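Local coordinates for protein antitoxin epsilon (Streptococcus pyogenes, PDB 1GVN) that neutralises the zeta toxin as the antitoxin of a plasmid-borne type II toxin-antitoxin system that kills plasmid-free cells, at residues E10-I13 and I14-S18; V25-Y28 and V29-E33; V69-Y72 and W73-M76. One frame throughout, in Å; residues are numbered along the deposited sequence.

Interaction 1. Residues E10-I13 and I14-S18; sequences EIEI and INELS
Two turns near the start of helix 5-31 bring E12 and E16, I11 and N15 together at the i to i+4 spacing of an alpha helix. E12 turns its CG away from the backbone N (chi1 -173°), and a bend at chi2 (-99°) swings the carboxylate along the helix toward E16. Their nearest oxygens, E12 OE1 and E16 OE2, both acceptors, lie 2.9 Å apart, the carboxylate planes turned by 43°. Such proximity would probably raise the proton affinity of the pair; a basic side chain on the chain of another protein, salt-bridged to E16 OE2, probably offsets part of the charge. I11, E12, I13 and N15 pack on that chain too, so this part of the helix meets the partner protein. I11 and N15 run alongside each other, I11 CG2 reaching 3.5 Å from N15 ND2. I14 CG1 packs 3.2 Å from E10 O, which also accepts the backbone bond from I14 N. Small enough to fold back on its own helix, buried S18 gives its OG to I14 O at 3.0 Å, a carbonyl that also receives S18 N. One side meets helix 63-83, with I13 on H70, L17 on W73 and E10 OE2 hydrogen-bonded to H70 ND1, while I11 and I14 lie on L58.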
ATOM      1  N   GLU A  10      14.214  -8.623 -12.580  1.00 14.75           N
ATOM      2  CA  GLU A  10      13.268  -8.333 -11.507  1.00 14.37           C
ATOM      3  C   GLU A  10      12.655  -6.955 -11.756  1.00 13.55           C
ATOM      4  O   GLU A  10      11.450  -6.767 -11.620  1.00 14.45           O
ATOM      5  CB  GLU A  10      13.985  -8.331 -10.156  1.00 17.32           C
ATOM      6  CG  GLU A  10      13.053  -8.399  -8.951  1.00 20.05           C
ATOM      7  CD  GLU A  10      12.361  -9.746  -8.825  1.00 21.91           C
ATOM      8  OE1 GLU A  10      12.783 -10.700  -9.515  1.00 23.12           O
ATOM      9  OE2 GLU A  10      11.405  -9.859  -8.029  1.00 18.38           O
ATOM     10  N   ILE A  11      13.495  -5.993 -12.126  1.00 12.86           N
ATOM     11  CA  ILE A  11      13.029  -4.638 -12.394  1.00 12.95           C
ATOM     12  C   ILE A  11      12.081  -4.585 -13.592  1.00 13.90           C
ATOM     13  O   ILE A  11      11.096  -3.847 -13.578  1.00 13.43           O
ATOM     14  CB  ILE A  11      14.223  -3.681 -12.622  1.00 13.08           C
ATOM     15  CG1 ILE A  11      14.974  -3.487 -11.296  1.00 12.21           C
ATOM     16  CG2 ILE A  11      13.735  -2.346 -13.183  1.00 13.12           C
ATOM     17  CD1 ILE A  11      16.200  -2.602 -11.382  1.00 15.09           C
ATOM     18  N   GLU A  12      12.368  -5.371 -14.624  1.00 14.22           N
ATOM     19  CA  GLU A  12      11.514  -5.389 -15.805  1.00 16.16           C
ATOM     20  C   GLU A  12      10.125  -5.912 -15.442  1.00 15.18           C
ATOM     21  O   GLU A  12       9.112  -5.405 -15.928  1.00 13.50           O
ATOM     22  CB  GLU A  12      12.133  -6.260 -16.901  1.00 19.30           C
ATOM     23  CG  GLU A  12      11.396  -6.197 -18.235  1.00 29.64           C
ATOM     24  CD  GLU A  12      10.453  -7.374 -18.460  1.00 34.82           C
ATOM     25  OE1 GLU A  12       9.635  -7.677 -17.564  1.00 36.28           O
ATOM     26  OE2 GLU A  12      10.525  -7.993 -19.546  1.00 39.12           O
ATOM     27  N   ILE A  13      10.079  -6.930 -14.591  1.00 13.81           N
ATOM     28  CA  ILE A  13       8.800  -7.503 -14.176  1.00 12.08           C
ATOM     29  C   ILE A  13       8.043  -6.491 -13.317  1.00 11.46           C
ATOM     30  O   ILE A  13       6.850  -6.270 -13.514  1.00 11.12           O
ATOM     31  CB  ILE A  13       9.005  -8.817 -13.380  1.00 10.73           C
ATOM     32  CG1 ILE A  13       9.649  -9.878 -14.281  1.00 11.49           C
ATOM     33  CG2 ILE A  13       7.669  -9.329 -12.842  1.00 12.71           C
ATOM     34  CD1 ILE A  13       8.821 -10.262 -15.496  1.00 10.54           C
ATOM     35  N   ILE A  14       8.741  -5.872 -12.368  1.00  9.71           N
ATOM     36  CA  ILE A  14       8.119  -4.871 -11.507  1.00 11.17           C
ATOM     37  C   ILE A  14       7.486  -3.766 -12.346  1.00 10.76           C
ATOM     38  O   ILE A  14       6.332  -3.407 -12.136  1.00  9.84           O
ATOM     39  CB  ILE A  14       9.142  -4.216 -10.547  1.00 12.25           C
ATOM     40  CG1 ILE A  14       9.583  -5.225  -9.488  1.00 12.89           C
ATOM     41  CG2 ILE A  14       8.524  -2.971  -9.881  1.00 11.64           C
ATOM     42  CD1 ILE A  14      10.729  -4.743  -8.635  1.00 11.39           C
ATOM     43  N   ASN A  15       8.243  -3.226 -13.296  1.00 11.97           N
ATOM     44  CA  ASN A  15       7.729  -2.149 -14.130  1.00 12.46           C
ATOM     45  C   ASN A  15       6.490  -2.555 -14.914  1.00 13.16           C
ATOM     46  O   ASN A  15       5.574  -1.757 -15.080  1.00 13.11           O
ATOM     47  CB  ASN A  15       8.816  -1.631 -15.076  1.00 14.17           C
ATOM     48  CG  ASN A  15       9.862  -0.805 -14.350  1.00 15.34           C
ATOM     49  OD1 ASN A  15       9.562  -0.160 -13.345  1.00 17.46           O
ATOM     50  ND2 ASN A  15      11.088  -0.805 -14.862  1.00 14.36           N
ATOM     51  N   GLU A  16       6.446  -3.795 -15.388  1.00 13.70           N
ATOM     52  CA  GLU A  16       5.277  -4.244 -16.129  1.00 15.33           C
ATOM     53  C   GLU A  16       4.079  -4.409 -15.202  1.00 14.77           C
ATOM     54  O   GLU A  16       2.982  -3.940 -15.507  1.00 13.86           O
ATOM     55  CB  GLU A  16       5.557  -5.567 -16.844  1.00 18.43           C
ATOM     56  CG  GLU A  16       6.375  -5.416 -18.113  1.00 24.79           C
ATOM     57  CD  GLU A  16       6.379  -6.681 -18.959  1.00 29.66           C
ATOM     58  OE1 GLU A  16       5.282  -7.227 -19.209  1.00 30.04           O
ATOM     59  OE2 GLU A  16       7.472  -7.121 -19.377  1.00 31.20           O
ATOM     60  N   LEU A  17       4.287  -5.063 -14.066  1.00 13.32           N
ATOM     61  CA  LEU A  17       3.192  -5.277 -13.126  1.00 13.00           C
ATOM     62  C   LEU A  17       2.674  -3.976 -12.525  1.00 11.92           C
ATOM     63  O   LEU A  17       1.463  -3.768 -12.438  1.00 11.32           O
ATOM     64  CB  LEU A  17       3.624  -6.224 -12.005  1.00 12.34           C
ATOM     65  CG  LEU A  17       2.590  -6.498 -10.908  1.00 13.29           C
ATOM     66  CD1 LEU A  17       1.322  -7.083 -11.512  1.00 12.92           C
ATOM     67  CD2 LEU A  17       3.192  -7.463  -9.876  1.00 10.75           C
ATOM     68  N   SER A  18       3.582  -3.092 -12.120  1.00 12.47           N
ATOM     69  CA  SER A  18       3.161  -1.835 -11.511  1.00 13.04           C
ATOM     70  C   SER A  18       2.322  -0.994 -12.471  1.00 13.41           C
ATOM     71  O   SER A  18       1.353  -0.356 -12.057  1.00 13.42           O
ATOM     72  CB  SER A  18       4.374  -1.031 -11.025  1.00 12.23           C
ATOM     73  OG  SER A  18       5.227  -0.671 -12.091  1.00 10.47           O
TER

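Interaction 2. Residues V25-Y28 and V29-E33; sequences VLNY and VLNHE
Y28 and H32 lay their rings face to face one helical turn apart, with centroids 3.9 Å apart and planes inclined by 21°. H32 ND1 sits above the middle of the phenol ring, and the closest atoms are Y28 CE2 and H32 CE1 at 3.5 Å. The tyrosine ring swings out with CG anti to the backbone N (chi1 -179°), which carries it to meet the imidazole. H32 is also held from its edge: Y28 O lies in the imidazole plane and accepts from ND1 at 2.9 Å. The same carbonyl takes H32 N at 2.8 Å, so the histidine is gripped by main chain and side chain together. Its NE2 is bonded to E87 O, and carbonyls at both positions would probably favour a ring protonated at both nitrogens; Y28 OH is tied to E43. The stack marks the C-terminal end of helix 5-31, which a Schellman motif closes: E33 is the C-prime residue with positive phi, E33 N reaches L30 O at 3.0 Å, and L34 N turns back to V29 O. On another side of the helix branched leucines mesh, L30 CD1 resting 3.9 Å from L26 CG. The side chains of N27 and N31 run side by side, their amide planes 15° apart, and N27 OD1 is hydrogen-bonded to a basic side chain of another protein chain.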
ATOM      1  N   VAL A  25      -6.089   1.384 -11.441  1.00  7.86           N
ATOM      2  CA  VAL A  25      -6.539   2.382 -10.483  1.00  9.33           C
ATOM      3  C   VAL A  25      -6.794   3.735 -11.140  1.00  7.81           C
ATOM      4  O   VAL A  25      -7.816   4.378 -10.874  1.00  7.25           O
ATOM      5  CB  VAL A  25      -5.516   2.548  -9.343  1.00  9.43           C
ATOM      6  CG1 VAL A  25      -5.995   3.614  -8.361  1.00 10.93           C
ATOM      7  CG2 VAL A  25      -5.332   1.219  -8.622  1.00 10.41           C
ATOM      8  N   LEU A  26      -5.870   4.176 -11.990  1.00  8.14           N
ATOM      9  CA  LEU A  26      -6.040   5.453 -12.677  1.00  9.33           C
ATOM     10  C   LEU A  26      -7.322   5.427 -13.508  1.00  9.64           C
ATOM     11  O   LEU A  26      -8.128   6.357 -13.448  1.00  9.57           O
ATOM     12  CB  LEU A  26      -4.849   5.739 -13.602  1.00  8.88           C
ATOM     13  CG  LEU A  26      -4.973   7.041 -14.413  1.00  9.42           C
ATOM     14  CD1 LEU A  26      -5.016   8.256 -13.478  1.00  7.76           C
ATOM     15  CD2 LEU A  26      -3.796   7.154 -15.370  1.00  7.63           C
ATOM     16  N   ASN A  27      -7.508   4.360 -14.283  1.00  8.18           N
ATOM     17  CA  ASN A  27      -8.703   4.238 -15.115  1.00 10.67           C
ATOM     18  C   ASN A  27      -9.985   4.365 -14.311  1.00 11.35           C
ATOM     19  O   ASN A  27     -10.922   5.052 -14.719  1.00 12.63           O
ATOM     20  CB  ASN A  27      -8.715   2.902 -15.866  1.00 11.06           C
ATOM     21  CG  ASN A  27      -8.224   3.038 -17.291  1.00 13.61           C
ATOM     22  OD1 ASN A  27      -8.471   4.051 -17.947  1.00 13.64           O
ATOM     23  ND2 ASN A  27      -7.536   2.011 -17.787  1.00 16.14           N
ATOM     24  N   TYR A  28     -10.025   3.692 -13.168  1.00 10.95           N
ATOM     25  CA  TYR A  28     -11.200   3.719 -12.307  1.00 11.52           C
ATOM     26  C   TYR A  28     -11.465   5.127 -11.785  1.00 11.08           C
ATOM     27  O   TYR A  28     -12.585   5.638 -11.882  1.00 10.23           O
ATOM     28  CB  TYR A  28     -10.996   2.743 -11.147  1.00 12.19           C
ATOM     29  CG  TYR A  28     -12.157   2.647 -10.186  1.00 13.41           C
ATOM     30  CD1 TYR A  28     -12.380   3.635  -9.229  1.00 14.90           C
ATOM     31  CD2 TYR A  28     -13.013   1.547 -10.210  1.00 15.98           C
ATOM     32  CE1 TYR A  28     -13.421   3.528  -8.312  1.00 14.77           C
ATOM     33  CE2 TYR A  28     -14.058   1.429  -9.294  1.00 17.56           C
ATOM     34  CZ  TYR A  28     -14.251   2.423  -8.348  1.00 17.59           C
ATOM     35  OH  TYR A  28     -15.260   2.300  -7.418  1.00 21.01           O
ATOM     36  N   VAL A  29     -10.431   5.757 -11.240  1.00 10.66           N
ATOM     37  CA  VAL A  29     -10.559   7.111 -10.708  1.00 10.52           C
ATOM     38  C   VAL A  29     -11.064   8.077 -11.775  1.00 12.77           C
ATOM     39  O   VAL A  29     -11.970   8.875 -11.521  1.00 12.76           O
ATOM     40  CB  VAL A  29      -9.207   7.613 -10.142  1.00 11.64           C
ATOM     41  CG1 VAL A  29      -9.270   9.111  -9.845  1.00 10.23           C
ATOM     42  CG2 VAL A  29      -8.876   6.846  -8.864  1.00 11.77           C
ATOM     43  N   LEU A  30     -10.498   7.998 -12.973  1.00 11.02           N
ATOM     44  CA  LEU A  30     -10.926   8.879 -14.051  1.00 11.29           C
ATOM     45  C   LEU A  30     -12.334   8.536 -14.528  1.00 12.94           C
ATOM     46  O   LEU A  30     -13.175   9.424 -14.710  1.00 12.51           O
ATOM     47  CB  LEU A  30      -9.941   8.801 -15.224  1.00  9.34           C
ATOM     48  CG  LEU A  30      -8.534   9.338 -14.934  1.00  9.45           C
ATOM     49  CD1 LEU A  30      -7.659   9.169 -16.179  1.00  9.95           C
ATOM     50  CD2 LEU A  30      -8.610  10.808 -14.530  1.00  9.14           C
ATOM     51  N   ASN A  31     -12.597   7.248 -14.722  1.00 14.08           N
ATOM     52  CA  ASN A  31     -13.911   6.827 -15.182  1.00 16.59           C
ATOM     53  C   ASN A  31     -15.013   7.225 -14.210  1.00 16.03           C
ATOM     54  O   ASN A  31     -16.113   7.573 -14.628  1.00 16.10           O
ATOM     55  CB  ASN A  31     -13.939   5.313 -15.436  1.00 19.10           C
ATOM     56  CG  ASN A  31     -13.191   4.920 -16.712  1.00 28.04           C
ATOM     57  OD1 ASN A  31     -13.386   5.521 -17.773  1.00 30.41           O
ATOM     58  ND2 ASN A  31     -12.342   3.898 -16.614  1.00 31.42           N
ATOM     59  N   HIS A  32     -14.724   7.190 -12.916  1.00 16.00           N
ATOM     60  CA  HIS A  32     -15.735   7.561 -11.936  1.00 16.71           C
ATOM     61  C   HIS A  32     -15.693   9.037 -11.582  1.00 16.08           C
ATOM     62  O   HIS A  32     -16.393   9.486 -10.675  1.00 15.57           O
ATOM     63  CB  HIS A  32     -15.604   6.702 -10.677  1.00 17.05           C
ATOM     64  CG  HIS A  32     -15.990   5.276 -10.899  1.00 19.18           C
ATOM     65  ND1 HIS A  32     -15.186   4.385 -11.576  1.00 19.11           N
ATOM     66  CD2 HIS A  32     -17.136   4.610 -10.621  1.00 20.30           C
ATOM     67  CE1 HIS A  32     -15.821   3.235 -11.710  1.00 19.00           C
ATOM     68  NE2 HIS A  32     -17.006   3.345 -11.141  1.00 20.64           N
ATOM     69  N   GLU A  33     -14.875   9.789 -12.311  1.00 14.15           N
ATOM     70  CA  GLU A  33     -14.753  11.224 -12.093  1.00 15.33           C
ATOM     71  C   GLU A  33     -14.510  11.591 -10.631  1.00 15.78           C
ATOM     72  O   GLU A  33     -15.033  12.588 -10.130  1.00 16.02           O
ATOM     73  CB  GLU A  33     -16.011  11.921 -12.620  1.00 15.58           C
ATOM     74  CG  GLU A  33     -16.220  11.674 -14.111  1.00 16.84           C
ATOM     75  CD  GLU A  33     -17.503  12.269 -14.652  1.00 19.04           C
ATOM     76  OE1 GLU A  33     -17.978  13.280 -14.090  1.00 15.05           O
ATOM     77  OE2 GLU A  33     -18.022  11.732 -15.657  1.00 17.23           O
TER

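Interaction 3. Residues V69-Y72 and W73-M76; sequences VHEY and WRSM
From V69 to M76 the backbone keeps a regular i to i+4 ladder, as in W73 N to V69 O at 3.1 Å and M76 N to Y72 O at 2.9 Å. These residues form the middle of helix 63-83, which packs on helices 5-31 and 42-54 in an all-helical bundle. Its side chains divide into a polar cluster and an aromatic one. In the polar cluster the guanidinium of R74 lies flat on the imidazole of H70, centres 3.7 Å apart and planes 22° from parallel, with NH2 over the middle of the ring. E71 meets the same guanidinium at its edge: in a salt bridge E71 OE1 accepts from R74 NH1 at 2.9 Å through its anti lone pair. A long, flat, charged group suits this place, because it can stack and pair at once; its NE makes a salt bridge to an acidic side chain of another protein chain. H70 NE2 is hydrogen-bonded to an acidic side chain of the chain of another protein.

In the aromatic cluster Y72 drives its edge into the face of W73, a T-shaped pair with the tyrosine and five-membered ring centroids 4.9 Å apart and planes at 85°. Over a face of the phenol ring comes the flexible chain of M76, whose CG makes a CH-pi contact 4.0 Å from the ring centroid; SD approaches more obliquely, as a Met-aromatic contact. Y72 OH is bonded to Q49 of the second subunit, which links the cluster to the subunit interface. V69 CG1 lies against the indole edge, where a compact branched side chain fits. With OG between the backbone N and the carbonyl carbon (chi1 66°), S75 turns back onto its own helix, and this hydroxyl gives a hydrogen bond to Y72 O at 2.7 Å, beside the one from M76 N.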
ATOM      1  N   VAL A  69       9.724  -5.122  -3.300  1.00 13.37           N
ATOM      2  CA  VAL A  69       8.940  -4.215  -4.134  1.00 12.53           C
ATOM      3  C   VAL A  69       8.022  -5.030  -5.029  1.00 12.79           C
ATOM      4  O   VAL A  69       6.866  -4.673  -5.242  1.00 14.19           O
ATOM      5  CB  VAL A  69       9.838  -3.333  -5.027  1.00 12.17           C
ATOM      6  CG1 VAL A  69       8.989  -2.596  -6.058  1.00 13.52           C
ATOM      7  CG2 VAL A  69      10.584  -2.329  -4.170  1.00 14.03           C
ATOM      8  N   HIS A  70       8.545  -6.136  -5.550  1.00 13.35           N
ATOM      9  CA  HIS A  70       7.768  -7.003  -6.420  1.00 13.09           C
ATOM     10  C   HIS A  70       6.544  -7.527  -5.659  1.00 13.63           C
ATOM     11  O   HIS A  70       5.439  -7.565  -6.201  1.00 12.68           O
ATOM     12  CB  HIS A  70       8.644  -8.161  -6.913  1.00 15.06           C
ATOM     13  CG  HIS A  70       8.028  -8.964  -8.016  1.00 15.66           C
ATOM     14  ND1 HIS A  70       8.735  -9.908  -8.731  1.00 18.10           N
ATOM     15  CD2 HIS A  70       6.772  -8.976  -8.519  1.00 16.29           C
ATOM     16  CE1 HIS A  70       7.939 -10.468  -9.624  1.00 18.40           C
ATOM     17  NE2 HIS A  70       6.742  -9.921  -9.516  1.00 16.45           N
ATOM     18  N   GLU A  71       6.735  -7.914  -4.402  1.00 12.26           N
ATOM     19  CA  GLU A  71       5.618  -8.413  -3.600  1.00 12.77           C
ATOM     20  C   GLU A  71       4.618  -7.284  -3.345  1.00 12.79           C
ATOM     21  O   GLU A  71       3.408  -7.507  -3.337  1.00 13.37           O
ATOM     22  CB  GLU A  71       6.121  -8.980  -2.272  1.00 12.83           C
ATOM     23  CG  GLU A  71       5.014  -9.449  -1.322  1.00 15.52           C
ATOM     24  CD  GLU A  71       3.995 -10.359  -1.991  1.00 15.39           C
ATOM     25  OE1 GLU A  71       4.353 -11.044  -2.972  1.00 17.21           O
ATOM     26  OE2 GLU A  71       2.837 -10.400  -1.528  1.00 14.81           O
ATOM     27  N   TYR A  72       5.129  -6.076  -3.131  1.00 12.27           N
ATOM     28  CA  TYR A  72       4.273  -4.913  -2.906  1.00 10.50           C
ATOM     29  C   TYR A  72       3.260  -4.811  -4.041  1.00 11.00           C
ATOM     30  O   TYR A  72       2.054  -4.671  -3.817  1.00  9.68           O
ATOM     31  CB  TYR A  72       5.106  -3.629  -2.884  1.00 11.15           C
ATOM     32  CG  TYR A  72       4.273  -2.362  -2.895  1.00  9.48           C
ATOM     33  CD1 TYR A  72       3.780  -1.818  -1.712  1.00 10.27           C
ATOM     34  CD2 TYR A  72       3.949  -1.728  -4.097  1.00  9.65           C
ATOM     35  CE1 TYR A  72       2.981  -0.668  -1.721  1.00 11.34           C
ATOM     36  CE2 TYR A  72       3.150  -0.578  -4.117  1.00  8.11           C
ATOM     37  CZ  TYR A  72       2.672  -0.055  -2.929  1.00  9.42           C
ATOM     38  OH  TYR A  72       1.895   1.087  -2.946  1.00 11.31           O
ATOM     39  N   TRP A  73       3.760  -4.874  -5.268  1.00 10.45           N
ATOM     40  CA  TRP A  73       2.893  -4.766  -6.424  1.00 10.64           C
ATOM     41  C   TRP A  73       1.965  -5.953  -6.580  1.00 10.47           C
ATOM     42  O   TRP A  73       0.863  -5.808  -7.101  1.00 10.70           O
ATOM     43  CB  TRP A  73       3.725  -4.528  -7.684  1.00  9.60           C
ATOM     44  CG  TRP A  73       4.292  -3.149  -7.676  1.00 10.37           C
ATOM     45  CD1 TRP A  73       5.585  -2.790  -7.423  1.00  9.89           C
ATOM     46  CD2 TRP A  73       3.560  -1.931  -7.830  1.00  9.77           C
ATOM     47  NE1 TRP A  73       5.700  -1.418  -7.405  1.00 10.08           N
ATOM     48  CE2 TRP A  73       4.471  -0.868  -7.653  1.00  9.79           C
ATOM     49  CE3 TRP A  73       2.216  -1.636  -8.098  1.00 11.92           C
ATOM     50  CZ2 TRP A  73       4.084   0.473  -7.736  1.00  9.38           C
ATOM     51  CZ3 TRP A  73       1.832  -0.304  -8.182  1.00 12.15           C
ATOM     52  CH2 TRP A  73       2.765   0.735  -8.000  1.00 10.95           C
ATOM     53  N   ARG A  74       2.394  -7.126  -6.123  1.00 10.89           N
ATOM     54  CA  ARG A  74       1.519  -8.287  -6.197  1.00 11.63           C
ATOM     55  C   ARG A  74       0.366  -8.030  -5.228  1.00 11.15           C
ATOM     56  O   ARG A  74      -0.798  -8.243  -5.568  1.00 10.50           O
ATOM     57  CB  ARG A  74       2.231  -9.579  -5.772  1.00 11.39           C
ATOM     58  CG  ARG A  74       3.368 -10.043  -6.677  1.00 16.46           C
ATOM     59  CD  ARG A  74       3.714 -11.507  -6.368  1.00 16.92           C
ATOM     60  NE  ARG A  74       4.973 -11.936  -6.970  1.00 19.52           N
ATOM     61  CZ  ARG A  74       6.154 -11.858  -6.366  1.00 20.85           C
ATOM     62  NH1 ARG A  74       6.241 -11.367  -5.135  1.00 21.16           N
ATOM     63  NH2 ARG A  74       7.250 -12.268  -6.992  1.00 21.04           N
ATOM     64  N   SER A  75       0.684  -7.564  -4.022  1.00 11.60           N
ATOM     65  CA  SER A  75      -0.368  -7.314  -3.038  1.00 13.08           C
ATOM     66  C   SER A  75      -1.317  -6.207  -3.475  1.00 11.79           C
ATOM     67  O   SER A  75      -2.523  -6.309  -3.256  1.00 14.27           O
ATOM     68  CB  SER A  75       0.213  -6.979  -1.656  1.00 13.69           C
ATOM     69  OG  SER A  75       0.912  -5.748  -1.662  1.00 22.18           O
ATOM     70  N   MET A  76      -0.786  -5.150  -4.080  1.00 10.73           N
ATOM     71  CA  MET A  76      -1.644  -4.058  -4.540  1.00 11.46           C
ATOM     72  C   MET A  76      -2.457  -4.513  -5.747  1.00 11.05           C
ATOM     73  O   MET A  76      -3.537  -3.983  -6.016  1.00 11.16           O
ATOM     74  CB  MET A  76      -0.810  -2.819  -4.887  1.00 11.14           C
ATOM     75  CG  MET A  76      -0.310  -2.067  -3.654  1.00 12.63           C
ATOM     76  SD  MET A  76      -1.693  -1.523  -2.600  1.00 14.39           S
ATOM     77  CE  MET A  76      -0.984  -0.113  -1.782  1.00 19.20           C
TER

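Overall arrangement
Each contact is local, spanning a turn or two of helix, so none closes a long loop, and none nests within or crosses another. From the N terminus, interaction 1 lies early on helix 5-31, and interaction 2 follows in series on the same helix, at its far end, with centres about 22 Å apart and no touch. The chain then passes through helix 42-54 to helix 63-83, where interaction 3 lies. Interactions 1 and 3 touch, with centres about 10 Å apart, and tie the first helix to the last. Interaction 2 lies on the opposite side of the chain's centre from both, touching neither; its V25 meets helix 42-54, as Y72 of interaction 3 does.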